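Local coordinates for conserved exported protein (Bacteroides fragilis, PDB 3CLW) that is of unestablished function but probably hydrolyses O-glycosidic bonds as a TIM-barrel glycoside hydrolase, at residues His170-Gly175 with Ile223-Leu228; Phe163-Ala168 with Lys216-Ala221; Tyr237-Asp242 with Val289-Arg294. All coordinates share one frame; numbering follows the deposited sequence.

In the fold
Interactions 1 and 2 are neighbours, with centres 8 Å apart, on helix 157-173 of the TIM-barrel domain. Interaction 2 (163-168 with 216-221) packs this helix on helix 204-221. Interaction 1 (170-175 with 223-228) lies just beyond it, where the end of helix 157-173 meets the turn leading from helix 204-221 into strand 226-232. They touch directly: Ile218 CD1 is 3.4 Å from Thr225 O, and Val165 CG1 is 4.0 Å from Ile223 CD1. Interaction 3 (237-242 with 289-294) follows later in the chain, joining the loop after strand 226-232 to helix 285-300. Its centre is 32 Å from that of interaction 1 and 33 Å from that of interaction 2, and it touches neither.

Interaction 1: His170-Gly175 with Ile223-Leu228; sequences HFREQG and IDTKIL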
ATOM      1  N   HIS A 170       6.419  16.955  14.867  1.00 31.21           N
ATOM      2  CA  HIS A 170       5.576  18.126  14.569  1.00 31.86           C
ATOM      3  C   HIS A 170       4.123  17.732  14.357  1.00 30.99           C
ATOM      4  O   HIS A 170       3.228  18.294  14.964  1.00 31.57           O
ATOM      5  CB  HIS A 170       6.046  18.881  13.335  1.00 31.42           C
ATOM      6  CG  HIS A 170       5.080  19.926  12.895  1.00 32.10           C
ATOM      7  ND1 HIS A 170       5.043  21.187  13.457  1.00 31.34           N
ATOM      8  CD2 HIS A 170       4.085  19.891  11.971  1.00 30.16           C
ATOM      9  CE1 HIS A 170       4.055  21.876  12.907  1.00 30.32           C
ATOM     10  NE2 HIS A 170       3.478  21.121  11.985  1.00 29.57           N
ATOM     11  N   PHE A 171       3.897  16.755  13.495  1.00 30.77           N
ATOM     12  CA  PHE A 171       2.532  16.344  13.196  1.00 30.25           C
ATOM     13  C   PHE A 171       1.867  15.577  14.352  1.00 31.14           C
ATOM     14  O   PHE A 171       0.643  15.704  14.555  1.00 30.79           O
ATOM     15  CB  PHE A 171       2.462  15.649  11.835  1.00 30.04           C
ATOM     16  CG  PHE A 171       2.644  16.616  10.689  1.00 29.77           C
ATOM     17  CD1 PHE A 171       3.896  16.803  10.110  1.00 30.67           C
ATOM     18  CD2 PHE A 171       1.582  17.418  10.276  1.00 32.06           C
ATOM     19  CE1 PHE A 171       4.100  17.738   9.090  1.00 29.77           C
ATOM     20  CE2 PHE A 171       1.741  18.364   9.235  1.00 32.28           C
ATOM     21  CZ  PHE A 171       3.026  18.519   8.644  1.00 32.76           C
ATOM     22  N   ARG A 172       2.674  14.870  15.163  1.00 30.18           N
ATOM     23  CA  ARG A 172       2.122  14.280  16.402  1.00 29.86           C
ATOM     24  C   ARG A 172       1.607  15.346  17.351  1.00 29.61           C
ATOM     25  O   ARG A 172       0.530  15.178  17.958  1.00 29.52           O
ATOM     26  CB  ARG A 172       3.100  13.297  17.099  1.00 28.29           C
ATOM     27  CG  ARG A 172       3.447  12.065  16.212  1.00 29.10           C
ATOM     28  CD  ARG A 172       4.268  10.998  16.932  1.00 28.97           C
ATOM     29  NE  ARG A 172       3.467  10.372  17.948  1.00 31.91           N
ATOM     30  CZ  ARG A 172       2.655   9.329  17.749  1.00 35.29           C
ATOM     31  NH1 ARG A 172       2.536   8.742  16.562  1.00 35.31           N
ATOM     32  NH2 ARG A 172       1.943   8.863  18.759  1.00 35.98           N
ATOM     33  N   GLU A 173       2.353  16.439  17.453  1.00 30.29           N
ATOM     34  CA  GLU A 173       1.997  17.570  18.348  1.00 32.08           C
ATOM     35  C   GLU A 173       0.785  18.381  17.837  1.00 33.03           C
ATOM     36  O   GLU A 173       0.197  19.162  18.572  1.00 33.32           O
ATOM     37  CB  GLU A 173       3.229  18.438  18.654  1.00 31.41           C
ATOM     38  CG  GLU A 173       4.296  17.670  19.513  1.00 31.89           C
ATOM     39  CD  GLU A 173       5.631  18.410  19.653  1.00 34.13           C
ATOM     40  OE1 GLU A 173       5.858  19.422  18.941  1.00 35.02           O
ATOM     41  OE2 GLU A 173       6.461  17.972  20.486  1.00 36.75           O
ATOM     42  N   GLN A 174       0.432  18.157  16.563  1.00 34.02           N
ATOM     43  CA  GLN A 174      -0.811  18.615  15.974  1.00 35.63           C
ATOM     44  C   GLN A 174      -1.952  17.592  16.035  1.00 34.95           C
ATOM     45  O   GLN A 174      -3.001  17.816  15.457  1.00 35.73           O
ATOM     46  CB  GLN A 174      -0.573  18.950  14.510  1.00 36.25           C
ATOM     47  CG  GLN A 174       0.543  19.908  14.292  1.00 41.42           C
ATOM     48  CD  GLN A 174       0.068  21.296  14.201  1.00 46.45           C
ATOM     49  OE1 GLN A 174      -0.200  21.961  15.207  1.00 46.73           O
ATOM     50  NE2 GLN A 174      -0.067  21.766  12.963  1.00 52.21           N
ATOM     51  N   GLY A 175      -1.749  16.462  16.690  1.00 34.63           N
ATOM     52  CA  GLY A 175      -2.804  15.490  16.830  1.00 33.65           C
ATOM     53  C   GLY A 175      -2.880  14.429  15.748  1.00 33.85           C
ATOM     54  O   GLY A 175      -3.885  13.712  15.662  1.00 33.66           O
ATOM     55  N   ILE A 223       9.071   9.752  20.642  1.00 40.63           N
ATOM     56  CA  ILE A 223       7.805   9.649  19.923  1.00 40.19           C
ATOM     57  C   ILE A 223       7.456   8.177  19.726  1.00 40.84           C
ATOM     58  O   ILE A 223       8.338   7.334  19.550  1.00 41.42           O
ATOM     59  CB  ILE A 223       7.794  10.418  18.556  1.00 40.13           C
ATOM     60  CG1 ILE A 223       8.927   9.948  17.619  1.00 38.49           C
ATOM     61  CG2 ILE A 223       7.809  11.956  18.778  1.00 37.52           C
ATOM     62  CD1 ILE A 223       8.797  10.501  16.197  1.00 39.05           C
ATOM     63  N   ASP A 224       6.162   7.889  19.758  1.00 40.74           N
ATOM     64  CA  ASP A 224       5.631   6.551  19.548  1.00 40.52           C
ATOM     65  C   ASP A 224       5.561   6.232  18.052  1.00 39.29           C
ATOM     66  O   ASP A 224       4.460   6.129  17.478  1.00 39.78           O
ATOM     67  CB  ASP A 224       4.239   6.446  20.220  1.00 41.77           C
ATOM     68  CG  ASP A 224       3.720   5.008  20.285  1.00 45.71           C
ATOM     69  OD1 ASP A 224       4.516   4.065  20.041  1.00 50.39           O
ATOM     70  OD2 ASP A 224       2.507   4.817  20.556  1.00 50.45           O
ATOM     71  N   THR A 225       6.734   6.103  17.425  1.00 37.52           N
ATOM     72  CA  THR A 225       6.846   5.894  15.980  1.00 36.43           C
ATOM     73  C   THR A 225       7.875   4.812  15.662  1.00 35.78           C
ATOM     74  O   THR A 225       8.893   4.738  16.321  1.00 35.40           O
ATOM     75  CB  THR A 225       7.276   7.222  15.240  1.00 36.78           C
ATOM     76  OG1 THR A 225       6.344   8.286  15.534  1.00 37.81           O
ATOM     77  CG2 THR A 225       7.317   7.008  13.749  1.00 34.01           C
ATOM     78  N   LYS A 226       7.624   3.996  14.637  1.00 35.30           N
ATOM     79  CA  LYS A 226       8.520   2.926  14.268  1.00 34.75           C
ATOM     80  C   LYS A 226       9.015   2.989  12.827  1.00 34.92           C
ATOM     81  O   LYS A 226       8.395   3.618  11.957  1.00 34.58           O
ATOM     82  CB  LYS A 226       7.848   1.587  14.543  1.00 35.78           C
ATOM     83  CG  LYS A 226       7.688   1.269  16.021  1.00 36.36           C
ATOM     84  CD  LYS A 226       6.890   0.011  16.147  1.00 40.33           C
ATOM     85  CE  LYS A 226       6.220  -0.161  17.517  1.00 44.22           C
ATOM     86  NZ  LYS A 226       7.147  -0.122  18.703  1.00 44.93           N
ATOM     87  N   ILE A 227      10.132   2.308  12.578  1.00 34.41           N
ATOM     88  CA  ILE A 227      10.881   2.425  11.331  1.00 33.70           C
ATOM     89  C   ILE A 227      10.568   1.250  10.421  1.00 34.08           C
ATOM     90  O   ILE A 227      10.724   0.099  10.828  1.00 34.16           O
ATOM     91  CB  ILE A 227      12.405   2.415  11.589  1.00 34.02           C
ATOM     92  CG1 ILE A 227      12.814   3.481  12.621  1.00 33.47           C
ATOM     93  CG2 ILE A 227      13.178   2.546  10.274  1.00 32.17           C
ATOM     94  CD1 ILE A 227      14.159   3.130  13.323  1.00 33.07           C
ATOM     95  N   LEU A 228      10.161   1.552   9.186  1.00 33.96           N
ATOM     96  CA  LEU A 228       9.788   0.535   8.208  1.00 34.32           C
ATOM     97  C   LEU A 228      10.721   0.539   7.011  1.00 34.20           C
ATOM     98  O   LEU A 228      10.924   1.581   6.380  1.00 34.59           O
ATOM     99  CB  LEU A 228       8.328   0.729   7.727  1.00 34.47           C
ATOM    100  CG  LEU A 228       7.861  -0.297   6.669  1.00 36.00           C
ATOM    101  CD1 LEU A 228       7.855  -1.742   7.209  1.00 34.76           C
ATOM    102  CD2 LEU A 228       6.508   0.051   6.031  1.00 34.49           C
TER
HETATM  103  O   HOH W   1       4.512   9.932  21.071  1.00 54.00           O
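Arg172 NH1 and Thr225 OG1 both hydrogen-bond to the carbonyl oxygen of Val178, so that one backbone oxygen ties the arginine to the threonine; NH1 is gripped a second time by Asn179 OD1. Arg172 CD passes 3.7 Å from Thr225 OG1, the two side chains running in opposite directions. Arg172 CD also lies 3.9 Å from Ile223 CB. The bend at chi3 (68°) turns the guanidinium out of the line of the CB-CG-CD chain and lays one of its faces over the Asp224 carbonyl. That closeness, 3.4 Å from Arg172 NH1 to Asp224 O, is not a hydrogen bond, because the oxygen sits above the plane. The Asp224 carboxylate is turned 65° from the guanidinium, with Asp224 OD2 4.5 Å from Arg172 NH2: opposite charges lie near each other, but no N-H points at the oxygen.

In the TIM barrel this joins the C-terminal end of helix 157-173 to the chain entering strand 226-232, which pairs in parallel with strand 178-182. The helix closes with a Schellman motif, Gly175 taking a positive phi (91°) and its N bonding to Arg172 O at 2.9 Å. On the facing segment, Asp224 is the centre of an inverse gamma turn.

A water bridges the two segments by accepting twice: firmly from Asp224 N at 2.9 Å, and weakly from Arg172 NE at 3.3 Å.

Interaction 2: Phe163-Ala168 with Lys216-Ala221; sequences FLVKSA and KAISEA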
ATOM      1  N   PHE A 163      15.653  15.053  10.712  1.00 31.36           N
ATOM      2  CA  PHE A 163      14.675  15.733   9.884  1.00 31.21           C
ATOM      3  C   PHE A 163      13.356  14.946   9.841  1.00 31.13           C
ATOM      4  O   PHE A 163      12.308  15.519  10.103  1.00 31.03           O
ATOM      5  CB  PHE A 163      15.209  15.941   8.460  1.00 30.80           C
ATOM      6  CG  PHE A 163      14.129  16.256   7.452  1.00 30.24           C
ATOM      7  CD1 PHE A 163      13.501  17.504   7.447  1.00 30.19           C
ATOM      8  CD2 PHE A 163      13.736  15.300   6.514  1.00 31.83           C
ATOM      9  CE1 PHE A 163      12.486  17.812   6.521  1.00 30.33           C
ATOM     10  CE2 PHE A 163      12.731  15.598   5.551  1.00 29.83           C
ATOM     11  CZ  PHE A 163      12.098  16.871   5.587  1.00 30.50           C
ATOM     12  N   LEU A 164      13.442  13.650   9.524  1.00 30.69           N
ATOM     13  CA  LEU A 164      12.288  12.746   9.513  1.00 30.77           C
ATOM     14  C   LEU A 164      11.577  12.626  10.870  1.00 30.83           C
ATOM     15  O   LEU A 164      10.356  12.641  10.921  1.00 30.67           O
ATOM     16  CB  LEU A 164      12.685  11.356   9.038  1.00 30.88           C
ATOM     17  CG  LEU A 164      13.167  11.219   7.595  1.00 30.50           C
ATOM     18  CD1 LEU A 164      13.689   9.818   7.366  1.00 27.00           C
ATOM     19  CD2 LEU A 164      11.969  11.485   6.670  1.00 30.21           C
ATOM     20  N   VAL A 165      12.346  12.550  11.953  1.00 30.44           N
ATOM     21  CA  VAL A 165      11.779  12.476  13.291  1.00 30.57           C
ATOM     22  C   VAL A 165      11.132  13.784  13.724  1.00 30.72           C
ATOM     23  O   VAL A 165      10.050  13.762  14.276  1.00 30.54           O
ATOM     24  CB  VAL A 165      12.808  11.987  14.363  1.00 30.56           C
ATOM     25  CG1 VAL A 165      12.313  12.283  15.774  1.00 29.80           C
ATOM     26  CG2 VAL A 165      13.065  10.509  14.193  1.00 31.35           C
ATOM     27  N   LYS A 166      11.798  14.911  13.488  1.00 31.56           N
ATOM     28  CA  LYS A 166      11.210  16.221  13.804  1.00 31.95           C
ATOM     29  C   LYS A 166       9.879  16.485  13.056  1.00 31.71           C
ATOM     30  O   LYS A 166       8.973  17.087  13.623  1.00 31.70           O
ATOM     31  CB  LYS A 166      12.192  17.377  13.557  1.00 32.75           C
ATOM     32  CG  LYS A 166      11.497  18.778  13.493  1.00 34.80           C
ATOM     33  CD  LYS A 166      12.313  19.828  14.165  1.00 38.65           C
ATOM     34  CE  LYS A 166      11.583  21.166  14.173  1.00 40.08           C
ATOM     35  NZ  LYS A 166      12.463  22.221  14.719  1.00 39.77           N
ATOM     36  N   SER A 167       9.805  16.064  11.793  1.00 31.58           N
ATOM     37  CA  SER A 167       8.588  16.198  10.970  1.00 31.81           C
ATOM     38  C   SER A 167       7.442  15.357  11.554  1.00 32.36           C
ATOM     39  O   SER A 167       6.307  15.856  11.713  1.00 32.18           O
ATOM     40  CB  SER A 167       8.851  15.773   9.519  1.00 31.43           C
ATOM     41  OG  SER A 167       9.792  16.603   8.884  1.00 31.08           O
ATOM     42  N   ALA A 168       7.733  14.083  11.847  1.00 32.04           N
ATOM     43  CA  ALA A 168       6.755  13.229  12.510  1.00 32.95           C
ATOM     44  C   ALA A 168       6.318  13.827  13.842  1.00 32.49           C
ATOM     45  O   ALA A 168       5.124  13.847  14.162  1.00 33.09           O
ATOM     46  CB  ALA A 168       7.279  11.772  12.722  1.00 31.94           C
ATOM     47  N   LYS A 216      18.008   5.936  17.010  1.00 34.76           N
ATOM     48  CA  LYS A 216      18.560   6.868  17.980  1.00 34.89           C
ATOM     49  C   LYS A 216      17.738   8.167  18.075  1.00 34.68           C
ATOM     50  O   LYS A 216      17.426   8.653  19.166  1.00 34.52           O
ATOM     51  CB  LYS A 216      20.006   7.165  17.578  1.00 34.87           C
ATOM     52  CG  LYS A 216      20.762   8.137  18.466  1.00 39.42           C
ATOM     53  CD  LYS A 216      22.131   8.377  17.811  1.00 46.58           C
ATOM     54  CE  LYS A 216      23.097   9.185  18.681  1.00 51.51           C
ATOM     55  NZ  LYS A 216      24.535   8.756  18.397  1.00 51.12           N
ATOM     56  N   ALA A 217      17.404   8.735  16.923  1.00 34.41           N
ATOM     57  CA  ALA A 217      16.607   9.964  16.858  1.00 33.41           C
ATOM     58  C   ALA A 217      15.193   9.792  17.476  1.00 33.14           C
ATOM     59  O   ALA A 217      14.700  10.678  18.188  1.00 33.51           O
ATOM     60  CB  ALA A 217      16.547  10.438  15.390  1.00 32.48           C
ATOM     61  N   ILE A 218      14.557   8.647  17.242  1.00 34.07           N
ATOM     62  CA  ILE A 218      13.217   8.391  17.811  1.00 34.73           C
ATOM     63  C   ILE A 218      13.265   8.288  19.345  1.00 36.33           C
ATOM     64  O   ILE A 218      12.317   8.703  20.032  1.00 35.21           O
ATOM     65  CB  ILE A 218      12.568   7.102  17.225  1.00 35.22           C
ATOM     66  CG1 ILE A 218      12.094   7.332  15.783  1.00 34.44           C
ATOM     67  CG2 ILE A 218      11.395   6.561  18.146  1.00 34.07           C
ATOM     68  CD1 ILE A 218      11.774   6.024  15.009  1.00 32.94           C
ATOM     69  N   SER A 219      14.369   7.718  19.857  1.00 36.80           N
ATOM     70  CA  SER A 219      14.567   7.528  21.288  1.00 37.62           C
ATOM     71  C   SER A 219      14.792   8.872  21.946  1.00 38.14           C
ATOM     72  O   SER A 219      14.166   9.156  22.968  1.00 38.25           O
ATOM     73  CB  SER A 219      15.721   6.535  21.579  1.00 37.94           C
ATOM     74  OG  SER A 219      15.334   5.201  21.278  1.00 37.80           O
ATOM     75  N   GLU A 220      15.614   9.724  21.336  1.00 39.11           N
ATOM     76  CA  GLU A 220      15.821  11.090  21.834  1.00 41.37           C
ATOM     77  C   GLU A 220      14.533  11.926  21.842  1.00 40.85           C
ATOM     78  O   GLU A 220      14.283  12.678  22.786  1.00 41.29           O
ATOM     79  CB  GLU A 220      16.911  11.810  21.022  1.00 41.67           C
ATOM     80  CG  GLU A 220      18.364  11.470  21.467  1.00 46.28           C
ATOM     81  CD  GLU A 220      19.458  11.794  20.403  1.00 45.81           C
ATOM     82  OE1 GLU A 220      20.469  11.050  20.372  1.00 50.81           O
ATOM     83  OE2 GLU A 220      19.307  12.773  19.609  1.00 51.38           O
ATOM     84  N   ALA A 221      13.718  11.786  20.792  1.00 40.38           N
ATOM     85  CA  ALA A 221      12.459  12.516  20.680  1.00 40.06           C
ATOM     86  C   ALA A 221      11.382  11.912  21.586  1.00 40.41           C
ATOM     87  O   ALA A 221      10.459  12.600  21.965  1.00 39.90           O
ATOM     88  CB  ALA A 221      11.984  12.524  19.235  1.00 39.05           C
TER
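Phe163 has the one aromatic ring of 163-168 and 216-221, and it takes no part in the contact between them, which is carried by Val165 against Ala217, Ile218 and Ala221. Over one face of the ring, displaced toward the rim, lies Ser167 OG, 3.8 Å above the plane; Cys94 and Leu96 also touch the phenyl group. The same hydroxyl, Ser167 OG, donates to Phe163 O at 3.0 Å, with a C=O...O angle of 143°, tilted from the carbonyl plane. Ser167 N, at 3.1 Å from Phe163 O, comes from the opposite face of that plane, and the two donors thus share one helical carbonyl.

Val165 meets the second helix with both methyls. Its CG1 stands anti to the backbone N (chi1 164°), which sends the two branches to different neighbours. Val165 CG1 rests 3.5 Å from Ala221 CB, tighter than usual van der Waals contact. Val165 CG2 touches both Ala217 CB and Ile218 CG1, at 3.7 Å each, in directions roughly at right angles. The valine and isoleucine side chains themselves cross at about a right angle.

Helices 157-173 and 204-221 are neighbours in the outer helical layer of the TIM barrel. Over these segments their axes approach to 9.4 Å and run in the same general direction, crossing at -38°. Since Val165 also touches Leu214, it sits against a patch of Leu214, Ala217, Ile218 and Ala221, with the spacing i, i+3, i+4, i+7 along one face of the helix. Ala217 and Ala221 each offer a single methyl to the valine. Toward the barrel, Leu164 and Ala168 touch Ile181 of strand 178-182.

Interaction 3: Tyr237-Asp242 with Val289-Arg294; sequences YLFEID and VDIRNR
A loop that follows barrel strand 226-232 and precedes helix 251-256 is pinned here to helix 285-300 of the same TIM-barrel domain, by a flat stack of arginine on phenylalanine. The guanidinium of Arg294 lies almost parallel to the Phe239 ring, their planes 6° apart. Arg294 CZ is 4.1 Å from the centroid of the Phe239 ring and over its face, which makes a cation-pi contact. The aliphatic part also lies on the ring: Arg294 CD sits 3.8 Å from the Phe239 centroid and only 9° off the normal, a CH-pi contact over the middle of the ring.

The arginine runs head to tail with the phenylalanine. Arg294 CB begins beside the far end of the ring, 3.8 Å from Phe239 CZ. From there the arginine, extended from CG to NE with CG anti to the backbone N (chi1 -157°), runs back along the face. Arg294 NE is 3.6 Å from Phe239 CD1, and Arg294 NH2 reaches the root of the side chain, 3.7 Å from Phe239 CB. On the opposite face of the ring lies Leu238 CB, 4.1 Å above the plane and offset toward the rim. At the edge, Ile291 CG1 approaches Phe239 CE2 to 4.2 Å. Ile295 of the same helix and Ile252 of helix 251-256 add further apolar contacts to the phenyl group.

Because the planes are stacked, the guanidinium N-H groups point outward along the ring surface and not into it, and remain able to meet polar partners; Glu298 OE1 forms a long, weak ion pair with Arg294 NE. That carboxylate would probably help offset the positive charge, though the pair is long, while the buried ring gives the exposed arginine an apolar platform for its methylenes.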
ATOM      1  N   TYR A 237      14.115  -9.065  -4.569  1.00 40.08           N
ATOM      2  CA  TYR A 237      15.184  -8.516  -3.739  1.00 39.93           C
ATOM      3  C   TYR A 237      15.089  -8.929  -2.265  1.00 39.80           C
ATOM      4  O   TYR A 237      15.972  -8.625  -1.480  1.00 39.95           O
ATOM      5  CB  TYR A 237      15.216  -7.008  -3.889  1.00 39.40           C
ATOM      6  CG  TYR A 237      15.671  -6.575  -5.254  1.00 40.07           C
ATOM      7  CD1 TYR A 237      17.040  -6.512  -5.571  1.00 40.44           C
ATOM      8  CD2 TYR A 237      14.746  -6.232  -6.246  1.00 38.32           C
ATOM      9  CE1 TYR A 237      17.455  -6.115  -6.836  1.00 38.92           C
ATOM     10  CE2 TYR A 237      15.159  -5.833  -7.490  1.00 38.80           C
ATOM     11  CZ  TYR A 237      16.511  -5.783  -7.792  1.00 39.15           C
ATOM     12  OH  TYR A 237      16.914  -5.375  -9.052  1.00 40.28           O
ATOM     13  N   LEU A 238      14.006  -9.596  -1.886  1.00 39.53           N
ATOM     14  CA  LEU A 238      13.901 -10.111  -0.528  1.00 39.79           C
ATOM     15  C   LEU A 238      14.809 -11.353  -0.305  1.00 40.35           C
ATOM     16  O   LEU A 238      15.085 -11.735   0.836  1.00 40.39           O
ATOM     17  CB  LEU A 238      12.448 -10.431  -0.182  1.00 38.79           C
ATOM     18  CG  LEU A 238      11.499  -9.209  -0.082  1.00 37.37           C
ATOM     19  CD1 LEU A 238      10.152  -9.624   0.350  1.00 32.12           C
ATOM     20  CD2 LEU A 238      12.046  -8.106   0.846  1.00 32.44           C
ATOM     21  N   PHE A 239      15.242 -11.949  -1.412  1.00 40.89           N
ATOM     22  CA  PHE A 239      16.132 -13.095  -1.436  1.00 42.67           C
ATOM     23  C   PHE A 239      17.369 -12.743  -2.273  1.00 43.52           C
ATOM     24  O   PHE A 239      17.386 -11.743  -2.956  1.00 43.25           O
ATOM     25  CB  PHE A 239      15.393 -14.287  -2.031  1.00 42.26           C
ATOM     26  CG  PHE A 239      13.942 -14.377  -1.605  1.00 43.50           C
ATOM     27  CD1 PHE A 239      13.588 -14.941  -0.379  1.00 42.99           C
ATOM     28  CD2 PHE A 239      12.925 -13.903  -2.435  1.00 45.03           C
ATOM     29  CE1 PHE A 239      12.268 -15.024   0.008  1.00 42.14           C
ATOM     30  CE2 PHE A 239      11.594 -13.989  -2.035  1.00 43.66           C
ATOM     31  CZ  PHE A 239      11.275 -14.548  -0.814  1.00 41.06           C
ATOM     32  N   GLU A 240      18.424 -13.548  -2.191  1.00 45.88           N
ATOM     33  CA  GLU A 240      19.678 -13.241  -2.893  1.00 47.54           C
ATOM     34  C   GLU A 240      19.494 -13.548  -4.365  1.00 47.13           C
ATOM     35  O   GLU A 240      18.984 -14.620  -4.697  1.00 47.16           O
ATOM     36  CB  GLU A 240      20.833 -14.070  -2.305  1.00 48.11           C
ATOM     37  CG  GLU A 240      22.233 -13.626  -2.743  1.00 49.78           C
ATOM     38  CD  GLU A 240      23.355 -14.407  -2.029  1.00 50.67           C
ATOM     39  OE1 GLU A 240      23.147 -15.582  -1.638  1.00 56.41           O
ATOM     40  OE2 GLU A 240      24.450 -13.840  -1.848  1.00 55.51           O
ATOM     41  N   ILE A 241      19.883 -12.609  -5.232  1.00 46.64           N
ATOM     42  CA  ILE A 241      19.646 -12.720  -6.689  1.00 47.02           C
ATOM     43  C   ILE A 241      20.852 -12.480  -7.624  1.00 47.44           C
ATOM     44  O   ILE A 241      20.776 -12.784  -8.813  1.00 48.08           O
ATOM     45  CB  ILE A 241      18.493 -11.782  -7.191  1.00 46.97           C
ATOM     46  CG1 ILE A 241      18.764 -10.319  -6.822  1.00 44.15           C
ATOM     47  CG2 ILE A 241      17.125 -12.278  -6.692  1.00 47.84           C
ATOM     48  CD1 ILE A 241      18.484  -9.337  -7.944  1.00 46.16           C
ATOM     49  N   ASP A 242      21.934 -11.902  -7.119  1.00 47.77           N
ATOM     50  CA  ASP A 242      23.134 -11.716  -7.946  1.00 48.54           C
ATOM     51  C   ASP A 242      24.439 -11.876  -7.140  1.00 48.30           C
ATOM     52  O   ASP A 242      24.396 -12.253  -5.978  1.00 48.80           O
ATOM     53  CB  ASP A 242      23.096 -10.354  -8.666  1.00 47.95           C
ATOM     54  CG  ASP A 242      23.154  -9.163  -7.703  1.00 48.77           C
ATOM     55  OD1 ASP A 242      23.559  -9.337  -6.524  1.00 47.96           O
ATOM     56  OD2 ASP A 242      22.790  -8.044  -8.137  1.00 48.98           O
ATOM     57  N   VAL A 289       2.109 -16.962  -7.077  1.00 41.97           N
ATOM     58  CA  VAL A 289       1.959 -17.790  -5.875  1.00 41.95           C
ATOM     59  C   VAL A 289       3.281 -18.288  -5.264  1.00 42.50           C
ATOM     60  O   VAL A 289       3.421 -18.305  -4.037  1.00 42.68           O
ATOM     61  CB  VAL A 289       0.932 -18.951  -6.066  1.00 42.39           C
ATOM     62  CG1 VAL A 289      -0.440 -18.385  -6.456  1.00 40.93           C
ATOM     63  CG2 VAL A 289       1.421 -20.008  -7.096  1.00 41.40           C
ATOM     64  N   ASP A 290       4.238 -18.676  -6.114  1.00 42.42           N
ATOM     65  CA  ASP A 290       5.561 -19.158  -5.673  1.00 43.13           C
ATOM     66  C   ASP A 290       6.338 -18.120  -4.864  1.00 43.31           C
ATOM     67  O   ASP A 290       6.789 -18.405  -3.745  1.00 43.98           O
ATOM     68  CB  ASP A 290       6.429 -19.563  -6.873  1.00 43.26           C
ATOM     69  CG  ASP A 290       5.984 -20.875  -7.523  1.00 45.85           C
ATOM     70  OD1 ASP A 290       6.517 -21.170  -8.626  1.00 49.64           O
ATOM     71  OD2 ASP A 290       5.119 -21.604  -6.958  1.00 44.97           O
ATOM     72  N   ILE A 291       6.502 -16.917  -5.427  1.00 42.87           N
ATOM     73  CA  ILE A 291       7.280 -15.889  -4.742  1.00 42.79           C
ATOM     74  C   ILE A 291       6.670 -15.505  -3.386  1.00 42.49           C
ATOM     75  O   ILE A 291       7.404 -15.328  -2.412  1.00 42.91           O
ATOM     76  CB  ILE A 291       7.551 -14.648  -5.615  1.00 43.06           C
ATOM     77  CG1 ILE A 291       8.657 -13.784  -4.969  1.00 42.48           C
ATOM     78  CG2 ILE A 291       6.278 -13.829  -5.826  1.00 43.93           C
ATOM     79  CD1 ILE A 291       9.411 -12.931  -5.923  1.00 40.68           C
ATOM     80  N   ARG A 292       5.343 -15.432  -3.316  1.00 41.62           N
ATOM     81  CA  ARG A 292       4.668 -15.065  -2.075  1.00 41.32           C
ATOM     82  C   ARG A 292       4.718 -16.167  -1.012  1.00 41.56           C
ATOM     83  O   ARG A 292       4.814 -15.885   0.198  1.00 41.07           O
ATOM     84  CB  ARG A 292       3.226 -14.619  -2.366  1.00 41.64           C
ATOM     85  CG  ARG A 292       3.122 -13.153  -2.797  1.00 39.17           C
ATOM     86  CD  ARG A 292       1.952 -12.871  -3.729  1.00 38.59           C
ATOM     87  NE  ARG A 292       2.113 -11.528  -4.277  1.00 37.02           N
ATOM     88  CZ  ARG A 292       2.760 -11.236  -5.403  1.00 36.70           C
ATOM     89  NH1 ARG A 292       3.259 -12.205  -6.162  1.00 34.88           N
ATOM     90  NH2 ARG A 292       2.894  -9.968  -5.787  1.00 33.38           N
ATOM     91  N   ASN A 293       4.617 -17.419  -1.451  1.00 42.16           N
ATOM     92  CA  ASN A 293       4.873 -18.568  -0.559  1.00 42.81           C
ATOM     93  C   ASN A 293       6.295 -18.549  -0.029  1.00 42.57           C
ATOM     94  O   ASN A 293       6.528 -18.808   1.134  1.00 43.19           O
ATOM     95  CB  ASN A 293       4.609 -19.894  -1.272  1.00 43.32           C
ATOM     96  CG  ASN A 293       3.149 -20.322  -1.187  1.00 43.96           C
ATOM     97  OD1 ASN A 293       2.468 -20.041  -0.196  1.00 43.73           O
ATOM     98  ND2 ASN A 293       2.673 -21.028  -2.216  1.00 41.24           N
ATOM     99  N   ARG A 294       7.241 -18.198  -0.885  1.00 42.54           N
ATOM    100  CA  ARG A 294       8.627 -18.121  -0.460  1.00 42.69           C
ATOM    101  C   ARG A 294       8.847 -17.088   0.651  1.00 43.24           C
ATOM    102  O   ARG A 294       9.604 -17.340   1.605  1.00 43.72           O
ATOM    103  CB  ARG A 294       9.539 -17.832  -1.645  1.00 42.33           C
ATOM    104  CG  ARG A 294      10.960 -18.299  -1.361  1.00 41.59           C
ATOM    105  CD  ARG A 294      11.873 -17.964  -2.480  1.00 41.97           C
ATOM    106  NE  ARG A 294      13.262 -18.115  -2.073  1.00 42.20           N
ATOM    107  CZ  ARG A 294      14.303 -17.807  -2.827  1.00 42.02           C
ATOM    108  NH1 ARG A 294      14.126 -17.343  -4.051  1.00 41.94           N
ATOM    109  NH2 ARG A 294      15.533 -17.988  -2.352  1.00 43.37           N
TER